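L-Ala-D/L-Glu epimerase, a muconate lactonizing enzyme (Klebsiella pneumoniae subsp. pneumoniae MGH 78578, PDB 3FCP) is a magnesium-binding member of the enolase superfamily, built from an N-terminal capping domain and a C-terminal domain of TIM-barrel type. Local coordinates at residues 5-10 against 38-43; 13-18 against 368-373; 305-310 against 337-342; 271-276 against 315-320; 138-143 against 327-332. All blocks are in the same frame, centred on the assembly; numbering follows the deposited sequence.

Contact 1 of 5, residues 5-10 against 38-43; sequences ATVEQI and VRLTRS
I10 and L40 lie side by side on one face of an antiparallel strand pair and point the same way, with I10 CG1 3.9 Å from L40 CG. I10 CG2, turned anti to its backbone N, reaches along that face to V38 CG2 at 4.0 Å. The CD2 branch of L40 meets V7 CB at 4.1 Å. Helices 65-80 and 103-121 pack against this apolar face. Q9 and T41 look to the opposite face. Here the register slips by one residue: E8 N and Q9 N both donate to T41 O, a classic beta bulge, and T41 N returns a 2.7 Å bond to Q9 O. Beyond the bulge R42 turns away, yet its guanidinium, held by D44 and Q117, passes A5 CB at 3.7 Å from NH2. Just past the strand, S43 points toward the partner segment, its OG between the backbone N and carbonyl carbon (chi1 57°), where it accepts a nearly straight 3.0 Å bond from T6 N while S43 N donates to T6 O. E8 lies along S43 from CG to its carboxylate. One carbonyl serving two amides thus absorbs the extra residue, and a serine hydroxyl adds an acceptor beside the last backbone bond.

Contact 2 of 5, residues 13-18 against 368-373; sequences WIVDVP and HFYTRQ
D16 and R372 form a side-on salt bridge in which NE and NH2 of the arginine each take one carboxylate oxygen: R372 NE to D16 OD2 at 2.9 Å and R372 NH2 to D16 OD1 at the same length. Both oxygens offer their syn lone pairs, and the two flat groups are nearly coplanar, 23° apart. The bend of the arginine at chi3 (-63°) swings the guanidinium back alongside the strand, where I14 CG2 rests over one of its faces, offset toward the rim. Each charge has a second partner: S34 bonds to OD1 of the aspartate, and E66 pairs with NH1 of the arginine.

Two backbone bonds flank the single bridge between V15 and T371. R372 N donates to I14 O at 2.8 Å in an almost perfectly straight line, and D16 N donates to Y370 O at 3.0 Å.

Apolar packing gathers round Y370, whose hydroxyl is bonded to D336. V15 CG1 presses on Y370 CB at 3.3 Å, a tight approach, while P18 CD meets CE1 of the ring at 3.6 Å and V17 CG1 stands farther off.

The chain's last modelled residues are thereby fastened to a strand of the capping domain by backbone pairing and a doubly anchored ion pair, whose extra partners should help hold both charges in place.

Contact 3 of 5, residues 305-310 against 337-342; sequences EGTVGT and DIVSVP
T307 presents two donors to one oxygen of D337: its backbone N reaches OD2 at 2.7 Å, and its OG1 gives a proton to the same OD2 at 2.8 Å. The conformation of the threonine makes this possible, since OG1 stands beside its own backbone N (chi1 -61°) and the two donors look the same way. The amide uses the syn lone pair of OD2, whereas the hydroxyl comes from above the carboxylate plane. The other oxygen, OD1, takes the amide of I338, 2.6 Å from I338 N, together with a proton from a water that in turn accepts from V308 N. Four donors therefore fix the rotation of this carboxylate.

Beside the polar cluster, apolar side chains pack together. V339 sets CG2 against T307 CB at 3.8 Å, and its CG1 slides past V308 CG2 at 3.7 Å. I338, folded with chi1 at 45° and chi2 at 72°, brings CD1 across V308 CG2 from about a right angle, at 3.9 Å. Strands 33-42 and 47-53 of the capping domain flank this core.

G306, in the N-cap position, has no side chain to serve the first turn. D337 supplies an acceptor from the later loop instead, and E51 bonds to the amides of G306 and G309. Acidic groups meeting amides at a helix start are a familiar N-terminal stabilisation, here between barrel and capping domains.

Contact 4 of 5, residues 271-276 against 315-320; sequences YALKIA and HAWSTL
L273 meets the tip of the W317 indole as soon as its side chain leaves the backbone: CB lies 3.4 Å from W317 CH2 and 3.7 Å from CZ3. With CG set beside the backbone N (chi1 -53°), the leucine runs past the tryptophan in the opposite direction. Strand 270-273 is one of the parallel barrel strands of the TIM-barrel domain, and helix 307-317 packs on it after the chain has passed through helix 283-294 and strand 297-300, so this is the layer between barrel strands and outer helices. Farther out, CD1 divides its contacts, touching W317 CZ3 at 4.0 Å and meeting L320 CD1 at 3.9 Å where the two leucine side chains cross. Helix 283-294 adds L287 against the same L273. The backbone takes part as well: L273 O sits 3.2 Å from W317 CZ2, oblique to the ring, and I275 CG2 touches CH2 from the start of the next helix. Between them K274 turns its side chain away, where NZ bonds to D250, one of the magnesium ligands.

Contact 5 of 5, residues 138-143 against 327-332; sequences PVLWTL and EMFGPL
E327 OE1 is gripped by K168 in a salt bridge and by the hydroxyl of Y299, while E327 CB lies 3.9 Å from L140 CD1, side by side with it. OE2 has its own bond, from the amide of T302, so the carboxylate is tied at both oxygens; the E327 side chain comes to about 7 Å from the magnesium ion. Two residues on, F329 fills the middle of the contact. Its chi1 of 59° sets CG between the backbone N and carbonyl carbon and turns the ring in against the strand. T142 OG1 comes within 3.3 Å of F329 CZ, and L140 O lies 3.4 Å from CD2. The six-membered ring of W141 meets the phenyl obliquely, planes 60° apart and centroids separated by 5.3 Å. V139 CG1 packs on the chain at M328, an inverse gamma turn, with 3.6 Å to M328 C. Both T142 OG1 and M328 O are buried with no polar partner in the model. W141 also touches L332 CB, and its NE1 is bonded to E154 of helix 148-158. Strand 136-143 pairs with strand 166-170, while the facing loop 327-332 passes M328 to helix 307-317, against T310, L314 and W317.

Overall arrangement
From the N terminus, contact 1 closes a short loop that pairs two neighbouring strands of the capping domain. Strand 7-17 continues into contact 2, which crosses contact 1 and closes at the C-terminal residues 368-373; W13 and R39 touch where the two meet. Contacts 3, 4 and 5 nest inside that long loop and follow contact 1 in series. Contact 5 opens first, at strand 136-143, closes at 327-332 and encloses contact 4, which closes at 315-320 and whose W317 approaches M328. Contact 3 crosses both and closes last of the three, at 337-342, sharing helix 307-317 with contact 4 and meeting contact 5 at P331. V15 against I338 joins contacts 2 and 3, linking capping domain and barrel.

Contact 1 of 5, residues 5-10 against 38-43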
# COMPACT_ATOMS: atom_id res chain seq x y z
N ALA A 5 29.57 -26.04 34.61
CA ALA A 5 28.90 -27.07 35.40
C ALA A 5 27.69 -27.54 34.61
O ALA A 5 27.30 -26.91 33.62
CB ALA A 5 28.46 -26.49 36.75
N THR A 6 27.10 -28.64 35.03
CA THR A 6 25.91 -29.13 34.35
C THR A 6 24.75 -28.99 35.32
O THR A 6 24.95 -28.90 36.53
CB THR A 6 26.06 -30.60 33.93
OG1 THR A 6 26.27 -31.41 35.09
CG2 THR A 6 27.24 -30.77 32.99
N VAL A 7 23.52 -28.95 34.81
CA VAL A 7 22.38 -28.85 35.70
C VAL A 7 22.13 -30.25 36.26
O VAL A 7 21.94 -31.22 35.51
CB VAL A 7 21.11 -28.26 34.98
CG1 VAL A 7 21.33 -28.21 33.49
CG2 VAL A 7 19.87 -29.06 35.33
N GLU A 8 22.18 -30.37 37.58
CA GLU A 8 21.97 -31.66 38.22
C GLU A 8 20.55 -31.86 38.68
O GLU A 8 20.02 -32.97 38.61
CB GLU A 8 22.93 -31.83 39.41
CG GLU A 8 24.31 -32.28 38.98
CD GLU A 8 25.07 -33.00 40.07
OE1 GLU A 8 26.02 -33.75 39.73
OE2 GLU A 8 24.73 -32.83 41.27
N GLN A 9 19.92 -30.79 39.14
CA GLN A 9 18.55 -30.91 39.59
C GLN A 9 17.76 -29.62 39.42
O GLN A 9 18.32 -28.52 39.42
CB GLN A 9 18.51 -31.34 41.06
CG GLN A 9 17.11 -31.70 41.53
CD GLN A 9 16.53 -32.87 40.74
OE1 GLN A 9 16.83 -34.04 41.02
NE2 GLN A 9 15.71 -32.57 39.74
N ILE A 10 16.46 -29.78 39.26
CA ILE A 10 15.54 -28.66 39.12
C ILE A 10 14.32 -28.98 39.99
O ILE A 10 13.69 -30.02 39.84
CB ILE A 10 15.09 -28.48 37.64
CG1 ILE A 10 16.27 -28.02 36.78
CG2 ILE A 10 13.97 -27.45 37.56
CD1 ILE A 10 15.96 -27.87 35.29
N VAL A 38 11.28 -21.70 41.35
CA VAL A 38 12.17 -22.76 40.91
C VAL A 38 13.55 -22.62 41.53
O VAL A 38 14.03 -21.51 41.76
CB VAL A 38 12.31 -22.76 39.36
CG1 VAL A 38 12.70 -21.37 38.88
CG2 VAL A 38 13.36 -23.76 38.92
N ARG A 39 14.17 -23.76 41.81
CA ARG A 39 15.53 -23.78 42.33
C ARG A 39 16.27 -24.78 41.45
O ARG A 39 15.88 -25.94 41.35
CB ARG A 39 15.59 -24.23 43.79
CG ARG A 39 17.03 -24.27 44.33
CD ARG A 39 17.07 -24.43 45.83
NE ARG A 39 16.40 -25.65 46.26
CZ ARG A 39 16.06 -25.90 47.52
NH1 ARG A 39 16.33 -25.01 48.47
NH2 ARG A 39 15.44 -27.03 47.83
N LEU A 40 17.31 -24.30 40.79
CA LEU A 40 18.10 -25.14 39.91
C LEU A 40 19.45 -25.38 40.55
O LEU A 40 20.14 -24.44 40.93
CB LEU A 40 18.25 -24.46 38.55
CG LEU A 40 18.94 -25.23 37.42
CD1 LEU A 40 18.48 -24.68 36.07
CD2 LEU A 40 20.45 -25.13 37.56
N THR A 41 19.82 -26.65 40.68
CA THR A 41 21.09 -27.01 41.29
C THR A 41 22.07 -27.50 40.24
O THR A 41 21.74 -28.36 39.42
CB THR A 41 20.91 -28.11 42.35
OG1 THR A 41 20.03 -27.64 43.38
CG2 THR A 41 22.25 -28.48 42.97
N ARG A 42 23.28 -26.93 40.26
CA ARG A 42 24.33 -27.30 39.32
C ARG A 42 25.25 -28.36 39.93
O ARG A 42 25.24 -28.58 41.14
CB ARG A 42 25.15 -26.07 38.94
CG ARG A 42 24.38 -25.07 38.08
CD ARG A 42 24.94 -23.66 38.20
NE ARG A 42 26.39 -23.60 38.07
CZ ARG A 42 27.03 -22.82 37.20
NH1 ARG A 42 26.35 -22.04 36.37
NH2 ARG A 42 28.36 -22.77 37.19
N SER A 43 26.06 -29.00 39.10
CA SER A 43 26.99 -30.02 39.56
C SER A 43 28.12 -29.44 40.42
O SER A 43 28.82 -30.18 41.10
CB SER A 43 27.59 -30.78 38.37
OG SER A 43 28.23 -29.89 37.47

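Contact 2 of 5, residues 13-18 against 368-373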
# COMPACT_ATOMS: atom_id res chain seq x y z
N TRP A 13 7.99 -25.21 43.10
CA TRP A 13 6.88 -25.25 44.04
C TRP A 13 5.88 -24.17 43.68
O TRP A 13 6.25 -23.11 43.17
CB TRP A 13 7.36 -24.93 45.45
CG TRP A 13 8.50 -25.75 45.96
CD1 TRP A 13 8.44 -26.88 46.71
CD2 TRP A 13 9.89 -25.45 45.80
NE1 TRP A 13 9.70 -27.30 47.05
CE2 TRP A 13 10.62 -26.44 46.50
CE3 TRP A 13 10.60 -24.43 45.14
CZ2 TRP A 13 12.02 -26.44 46.56
CZ3 TRP A 13 11.99 -24.44 45.20
CH2 TRP A 13 12.69 -25.44 45.91
N ILE A 14 4.60 -24.45 43.93
CA ILE A 14 3.58 -23.45 43.71
C ILE A 14 3.44 -22.87 45.10
O ILE A 14 3.16 -23.59 46.06
CB ILE A 14 2.23 -24.05 43.27
CG1 ILE A 14 2.35 -24.66 41.87
CG2 ILE A 14 1.16 -22.97 43.30
CD1 ILE A 14 1.05 -25.24 41.32
N VAL A 15 3.67 -21.57 45.22
CA VAL A 15 3.60 -20.90 46.51
C VAL A 15 2.46 -19.90 46.55
O VAL A 15 2.34 -19.06 45.66
CB VAL A 15 4.92 -20.17 46.80
CG1 VAL A 15 4.88 -19.56 48.18
CG2 VAL A 15 6.08 -21.14 46.69
N ASP A 16 1.62 -20.00 47.57
CA ASP A 16 0.50 -19.08 47.73
C ASP A 16 0.83 -18.14 48.87
O ASP A 16 0.84 -18.54 50.04
CB ASP A 16 -0.80 -19.84 48.02
CG ASP A 16 -1.21 -20.75 46.88
OD1 ASP A 16 -1.15 -20.30 45.72
OD2 ASP A 16 -1.59 -21.91 47.14
N VAL A 17 1.13 -16.90 48.52
CA VAL A 17 1.49 -15.88 49.50
C VAL A 17 0.34 -14.90 49.65
O VAL A 17 -0.32 -14.54 48.68
CB VAL A 17 2.76 -15.12 49.07
CG1 VAL A 17 3.95 -16.06 49.07
CG2 VAL A 17 2.58 -14.52 47.69
N PRO A 18 0.10 -14.44 50.89
CA PRO A 18 -0.98 -13.49 51.18
C PRO A 18 -0.70 -12.08 50.66
O PRO A 18 0.43 -11.60 50.69
CB PRO A 18 -1.06 -13.54 52.71
CG PRO A 18 0.37 -13.73 53.09
CD PRO A 18 0.82 -14.80 52.12
N HIS A 368 8.58 -23.36 52.42
CA HIS A 368 7.81 -24.52 52.83
C HIS A 368 6.48 -24.12 53.48
O HIS A 368 5.46 -24.76 53.24
CB HIS A 368 8.64 -25.38 53.80
CG HIS A 368 9.92 -25.89 53.20
ND1 HIS A 368 9.96 -26.55 51.99
CD2 HIS A 368 11.20 -25.82 53.63
CE1 HIS A 368 11.21 -26.87 51.71
NE2 HIS A 368 11.98 -26.43 52.69
N PHE A 369 6.49 -23.06 54.27
CA PHE A 369 5.27 -22.61 54.92
C PHE A 369 4.20 -22.24 53.90
O PHE A 369 3.04 -22.63 54.05
CB PHE A 369 5.56 -21.40 55.81
CG PHE A 369 4.38 -20.94 56.62
CD1 PHE A 369 3.93 -21.68 57.71
CD2 PHE A 369 3.70 -19.77 56.28
CE1 PHE A 369 2.82 -21.27 58.45
CE2 PHE A 369 2.60 -19.34 57.02
CZ PHE A 369 2.16 -20.10 58.11
N TYR A 370 4.58 -21.49 52.87
CA TYR A 370 3.62 -21.06 51.85
C TYR A 370 3.40 -21.99 50.66
O TYR A 370 2.56 -21.72 49.81
CB TYR A 370 4.01 -19.66 51.35
CG TYR A 370 3.90 -18.59 52.40
CD1 TYR A 370 2.67 -18.27 52.99
CD2 TYR A 370 5.03 -17.90 52.84
CE1 TYR A 370 2.57 -17.30 53.98
CE2 TYR A 370 4.94 -16.92 53.84
CZ TYR A 370 3.71 -16.62 54.40
OH TYR A 370 3.60 -15.65 55.37
N THR A 371 4.15 -23.09 50.60
CA THR A 371 3.97 -24.03 49.50
C THR A 371 2.55 -24.57 49.53
O THR A 371 2.05 -24.96 50.59
CB THR A 371 4.96 -25.21 49.59
OG1 THR A 371 6.30 -24.74 49.42
CG2 THR A 371 4.66 -26.24 48.50
N ARG A 372 1.90 -24.60 48.38
CA ARG A 372 0.53 -25.10 48.28
C ARG A 372 0.43 -26.54 48.76
O ARG A 372 -0.45 -26.88 49.55
CB ARG A 372 0.04 -25.00 46.84
CG ARG A 372 -1.40 -25.45 46.64
CD ARG A 372 -1.87 -25.18 45.23
NE ARG A 372 -1.88 -23.75 44.92
CZ ARG A 372 -2.31 -23.25 43.76
NH1 ARG A 372 -2.76 -24.05 42.81
NH2 ARG A 372 -2.29 -21.94 43.57
N GLN A 373 1.34 -27.39 48.28
CA GLN A 373 1.35 -28.80 48.67
C GLN A 373 2.69 -29.45 48.34
O GLN A 373 3.35 -29.95 49.29
CB GLN A 373 0.23 -29.56 47.95
CG GLN A 373 0.34 -31.07 48.09
CD GLN A 373 -0.69 -31.81 47.27
OE1 GLN A 373 -1.87 -31.83 47.59
NE2 GLN A 373 -0.24 -32.43 46.18

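Contact 3 of 5, residues 305-310 against 337-342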
# COMPACT_ATOMS: atom_id res chain seq x y z
N GLU A 305 4.87 -10.07 39.95
CA GLU A 305 5.78 -11.05 40.54
C GLU A 305 6.15 -10.64 41.96
O GLU A 305 6.05 -9.47 42.33
CB GLU A 305 7.09 -11.13 39.74
CG GLU A 305 7.02 -11.78 38.36
CD GLU A 305 6.52 -10.86 37.26
OE1 GLU A 305 6.37 -9.64 37.50
OE2 GLU A 305 6.28 -11.37 36.15
N GLY A 306 6.59 -11.62 42.75
CA GLY A 306 7.06 -11.34 44.09
C GLY A 306 8.47 -10.79 43.93
O GLY A 306 8.83 -10.33 42.84
N THR A 307 9.28 -10.85 44.98
CA THR A 307 10.64 -10.32 44.93
C THR A 307 11.58 -10.99 43.92
O THR A 307 12.36 -10.30 43.26
CB THR A 307 11.30 -10.36 46.32
OG1 THR A 307 10.55 -9.54 47.23
CG2 THR A 307 12.74 -9.84 46.26
N VAL A 308 11.52 -12.31 43.78
CA VAL A 308 12.41 -13.00 42.85
C VAL A 308 12.18 -12.57 41.39
O VAL A 308 13.10 -12.10 40.72
CB VAL A 308 12.26 -14.53 42.95
CG1 VAL A 308 13.12 -15.21 41.89
CG2 VAL A 308 12.69 -15.01 44.36
N GLY A 309 10.94 -12.73 40.92
CA GLY A 309 10.61 -12.36 39.55
C GLY A 309 10.76 -10.87 39.30
O GLY A 309 11.10 -10.44 38.19
N THR A 310 10.48 -10.07 40.32
CA THR A 310 10.60 -8.63 40.19
C THR A 310 12.05 -8.21 40.03
O THR A 310 12.36 -7.43 39.13
CB THR A 310 9.97 -7.92 41.41
OG1 THR A 310 8.55 -8.09 41.37
CG2 THR A 310 10.30 -6.43 41.40
N ASP A 337 6.73 -12.74 51.60
CA ASP A 337 7.31 -13.30 50.38
C ASP A 337 8.16 -14.51 50.79
O ASP A 337 8.24 -14.85 51.97
CB ASP A 337 8.20 -12.25 49.70
CG ASP A 337 8.32 -12.46 48.19
OD1 ASP A 337 8.30 -13.63 47.73
OD2 ASP A 337 8.46 -11.45 47.47
N ILE A 338 8.80 -15.16 49.82
CA ILE A 338 9.62 -16.32 50.12
C ILE A 338 11.13 -16.04 50.09
O ILE A 338 11.93 -16.97 50.01
CB ILE A 338 9.29 -17.52 49.18
CG1 ILE A 338 9.15 -17.05 47.72
CG2 ILE A 338 7.99 -18.19 49.63
CD1 ILE A 338 10.46 -16.66 47.07
N VAL A 339 11.51 -14.76 50.15
CA VAL A 339 12.93 -14.40 50.17
C VAL A 339 13.34 -14.02 51.59
O VAL A 339 12.51 -13.65 52.42
CB VAL A 339 13.25 -13.19 49.22
CG1 VAL A 339 12.98 -13.58 47.77
CG2 VAL A 339 12.42 -11.96 49.62
N SER A 340 14.64 -14.11 51.88
CA SER A 340 15.13 -13.77 53.20
C SER A 340 15.12 -12.26 53.41
O SER A 340 14.76 -11.78 54.49
CB SER A 340 16.54 -14.33 53.40
OG SER A 340 17.44 -13.78 52.46
N VAL A 341 15.50 -11.51 52.38
CA VAL A 341 15.55 -10.05 52.44
C VAL A 341 14.89 -9.40 51.22
O VAL A 341 15.29 -9.64 50.08
CB VAL A 341 17.01 -9.56 52.54
CG1 VAL A 341 17.04 -8.03 52.59
CG2 VAL A 341 17.68 -10.15 53.76
N PRO A 342 13.85 -8.58 51.45
CA PRO A 342 13.15 -7.90 50.35
C PRO A 342 13.94 -6.74 49.76
O PRO A 342 14.94 -6.30 50.33
CB PRO A 342 11.86 -7.43 51.02
CG PRO A 342 12.35 -7.06 52.39
CD PRO A 342 13.25 -8.23 52.75
O HOH W 1 9.49 -14.01 45.10

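Contact 4 of 5, residues 271-276 against 315-320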
# COMPACT_ATOMS: atom_id res chain seq x y z
N TYR A 271 6.40 -0.35 23.99
CA TYR A 271 6.12 -1.75 24.31
C TYR A 271 6.30 -2.02 25.81
O TYR A 271 7.26 -1.54 26.44
CB TYR A 271 7.07 -2.71 23.56
CG TYR A 271 6.86 -2.84 22.07
CD1 TYR A 271 5.69 -2.41 21.45
CD2 TYR A 271 7.83 -3.47 21.28
CE1 TYR A 271 5.48 -2.60 20.09
CE2 TYR A 271 7.63 -3.66 19.92
CZ TYR A 271 6.46 -3.23 19.33
OH TYR A 271 6.26 -3.41 17.98
N ALA A 272 5.38 -2.79 26.37
CA ALA A 272 5.46 -3.16 27.78
C ALA A 272 6.29 -4.44 27.84
O ALA A 272 5.76 -5.53 27.65
CB ALA A 272 4.06 -3.42 28.36
N LEU A 273 7.59 -4.31 28.08
CA LEU A 273 8.46 -5.48 28.18
C LEU A 273 8.14 -6.25 29.46
O LEU A 273 7.94 -5.65 30.52
CB LEU A 273 9.93 -5.05 28.21
CG LEU A 273 10.47 -4.13 27.12
CD1 LEU A 273 11.91 -3.73 27.44
CD2 LEU A 273 10.40 -4.84 25.77
N LYS A 274 8.07 -7.57 29.36
CA LYS A 274 7.82 -8.42 30.53
C LYS A 274 8.62 -9.70 30.34
O LYS A 274 8.52 -10.35 29.30
CB LYS A 274 6.33 -8.75 30.67
CG LYS A 274 5.45 -7.52 30.99
CD LYS A 274 4.01 -7.91 31.26
CE LYS A 274 3.16 -6.68 31.57
NZ LYS A 274 1.76 -7.05 31.89
N ILE A 275 9.41 -10.09 31.33
CA ILE A 275 10.21 -11.29 31.17
C ILE A 275 9.35 -12.53 30.97
O ILE A 275 9.72 -13.43 30.21
CB ILE A 275 11.21 -11.50 32.36
CG1 ILE A 275 10.47 -11.78 33.67
CG2 ILE A 275 12.10 -10.27 32.51
CD1 ILE A 275 11.43 -12.10 34.84
N ALA A 276 8.18 -12.57 31.62
CA ALA A 276 7.27 -13.71 31.51
C ALA A 276 6.75 -13.92 30.09
O ALA A 276 6.57 -15.06 29.65
CB ALA A 276 6.08 -13.54 32.48
N HIS A 315 16.91 -6.45 36.80
CA HIS A 315 18.27 -6.59 36.29
C HIS A 315 18.29 -6.34 34.78
O HIS A 315 19.23 -5.73 34.26
CB HIS A 315 18.82 -7.98 36.61
CG HIS A 315 19.40 -8.10 37.99
ND1 HIS A 315 20.59 -7.51 38.34
CD2 HIS A 315 18.93 -8.72 39.10
CE1 HIS A 315 20.83 -7.75 39.62
NE2 HIS A 315 19.85 -8.49 40.10
N ALA A 316 17.26 -6.82 34.09
CA ALA A 316 17.14 -6.63 32.65
C ALA A 316 16.81 -5.17 32.33
O ALA A 316 17.42 -4.55 31.46
CB ALA A 316 16.05 -7.55 32.08
N TRP A 317 15.84 -4.61 33.06
CA TRP A 317 15.43 -3.21 32.84
C TRP A 317 16.59 -2.23 33.05
O TRP A 317 16.66 -1.20 32.38
CB TRP A 317 14.29 -2.83 33.80
CG TRP A 317 13.00 -3.62 33.70
CD1 TRP A 317 11.97 -3.61 34.61
CD2 TRP A 317 12.61 -4.54 32.66
NE1 TRP A 317 10.97 -4.46 34.21
CE2 TRP A 317 11.34 -5.05 33.02
CE3 TRP A 317 13.21 -4.98 31.48
CZ2 TRP A 317 10.66 -5.99 32.23
CZ3 TRP A 317 12.54 -5.92 30.69
CH2 TRP A 317 11.27 -6.41 31.07
N SER A 318 17.49 -2.56 33.97
CA SER A 318 18.63 -1.69 34.27
C SER A 318 19.58 -1.48 33.11
O SER A 318 20.30 -0.48 33.04
CB SER A 318 19.43 -2.26 35.45
OG SER A 318 20.25 -3.35 35.05
N THR A 319 19.60 -2.43 32.18
CA THR A 319 20.51 -2.33 31.05
C THR A 319 19.92 -1.52 29.90
O THR A 319 20.60 -1.30 28.89
CB THR A 319 20.84 -3.70 30.48
OG1 THR A 319 19.68 -4.23 29.83
CG2 THR A 319 21.27 -4.66 31.60
N LEU A 320 18.68 -1.06 30.04
CA LEU A 320 18.01 -0.34 28.96
C LEU A 320 17.49 1.04 29.29
O LEU A 320 17.19 1.34 30.45
CB LEU A 320 16.81 -1.17 28.47
CG LEU A 320 17.02 -2.62 28.07
CD1 LEU A 320 15.69 -3.37 28.10
CD2 LEU A 320 17.66 -2.67 26.69

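Contact 5 of 5, residues 138-143 against 327-332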
# COMPACT_ATOMS: atom_id res chain seq x y z
N PRO A 138 12.90 3.74 38.49
CA PRO A 138 11.61 4.32 38.88
C PRO A 138 10.52 3.26 38.87
O PRO A 138 10.52 2.34 38.04
CB PRO A 138 11.39 5.40 37.83
CG PRO A 138 12.06 4.81 36.61
CD PRO A 138 13.33 4.25 37.18
N VAL A 139 9.60 3.38 39.81
CA VAL A 139 8.49 2.45 39.95
C VAL A 139 7.23 3.27 40.22
O VAL A 139 7.15 3.99 41.22
CB VAL A 139 8.71 1.48 41.13
CG1 VAL A 139 7.52 0.54 41.27
CG2 VAL A 139 9.99 0.68 40.93
N LEU A 140 6.25 3.18 39.33
CA LEU A 140 5.02 3.93 39.53
C LEU A 140 4.09 3.12 40.42
O LEU A 140 4.42 2.01 40.83
CB LEU A 140 4.35 4.22 38.18
CG LEU A 140 4.10 3.07 37.20
CD1 LEU A 140 2.97 2.18 37.71
CD2 LEU A 140 3.75 3.65 35.83
N TRP A 141 2.93 3.68 40.74
CA TRP A 141 1.95 2.99 41.57
C TRP A 141 0.64 2.89 40.80
O TRP A 141 0.26 3.81 40.08
CB TRP A 141 1.74 3.76 42.89
CG TRP A 141 0.82 3.05 43.85
CD1 TRP A 141 -0.41 3.47 44.26
CD2 TRP A 141 1.06 1.79 44.49
NE1 TRP A 141 -0.96 2.54 45.11
CE2 TRP A 141 -0.08 1.50 45.27
CE3 TRP A 141 2.12 0.88 44.47
CZ2 TRP A 141 -0.19 0.34 46.03
CZ3 TRP A 141 2.01 -0.28 45.23
CH2 TRP A 141 0.87 -0.54 46.00
N THR A 142 -0.05 1.76 40.94
CA THR A 142 -1.31 1.58 40.25
C THR A 142 -2.48 1.91 41.16
O THR A 142 -2.48 1.55 42.34
CB THR A 142 -1.47 0.14 39.70
OG1 THR A 142 -0.58 -0.05 38.59
CG2 THR A 142 -2.90 -0.11 39.22
N LEU A 143 -3.45 2.62 40.61
CA LEU A 143 -4.65 3.00 41.34
C LEU A 143 -5.77 2.16 40.73
O LEU A 143 -6.17 2.38 39.58
CB LEU A 143 -4.92 4.49 41.14
CG LEU A 143 -3.78 5.38 41.64
CD1 LEU A 143 -3.97 6.81 41.19
CD2 LEU A 143 -3.70 5.31 43.16
N GLU A 327 6.87 -0.65 36.29
CA GLU A 327 5.75 -0.89 37.20
C GLU A 327 6.10 -2.07 38.10
O GLU A 327 5.27 -2.94 38.38
CB GLU A 327 4.47 -1.19 36.41
CG GLU A 327 4.66 -2.20 35.27
CD GLU A 327 3.36 -2.55 34.58
OE1 GLU A 327 2.49 -1.67 34.46
OE2 GLU A 327 3.22 -3.71 34.14
N MET A 328 7.35 -2.11 38.58
CA MET A 328 7.77 -3.22 39.43
C MET A 328 7.46 -3.06 40.92
O MET A 328 8.36 -3.06 41.77
CB MET A 328 9.26 -3.49 39.20
CG MET A 328 9.50 -4.67 38.23
SD MET A 328 8.73 -4.53 36.60
CE MET A 328 7.29 -4.67 36.86
N PHE A 329 6.17 -2.96 41.22
CA PHE A 329 5.69 -2.80 42.60
C PHE A 329 5.06 -4.08 43.16
O PHE A 329 4.51 -4.09 44.26
CB PHE A 329 4.66 -1.66 42.65
CG PHE A 329 3.47 -1.87 41.75
CD1 PHE A 329 2.47 -2.77 42.11
CD2 PHE A 329 3.36 -1.19 40.55
CE1 PHE A 329 1.37 -2.99 41.28
CE2 PHE A 329 2.26 -1.39 39.71
CZ PHE A 329 1.27 -2.30 40.07
N GLY A 330 5.16 -5.16 42.39
CA GLY A 330 4.60 -6.44 42.79
C GLY A 330 4.85 -6.85 44.24
O GLY A 330 3.91 -7.26 44.92
N PRO A 331 6.09 -6.76 44.74
CA PRO A 331 6.39 -7.14 46.12
C PRO A 331 5.62 -6.32 47.16
O PRO A 331 5.32 -6.81 48.24
CB PRO A 331 7.90 -6.92 46.23
CG PRO A 331 8.37 -7.15 44.83
CD PRO A 331 7.33 -6.42 44.01
N LEU A 332 5.33 -5.07 46.82
CA LEU A 332 4.62 -4.18 47.74
C LEU A 332 3.15 -4.54 47.96
O LEU A 332 2.50 -3.99 48.85
CB LEU A 332 4.73 -2.73 47.24
CG LEU A 332 6.16 -2.19 47.18
CD1 LEU A 332 6.16 -0.76 46.68
CD2 LEU A 332 6.80 -2.28 48.56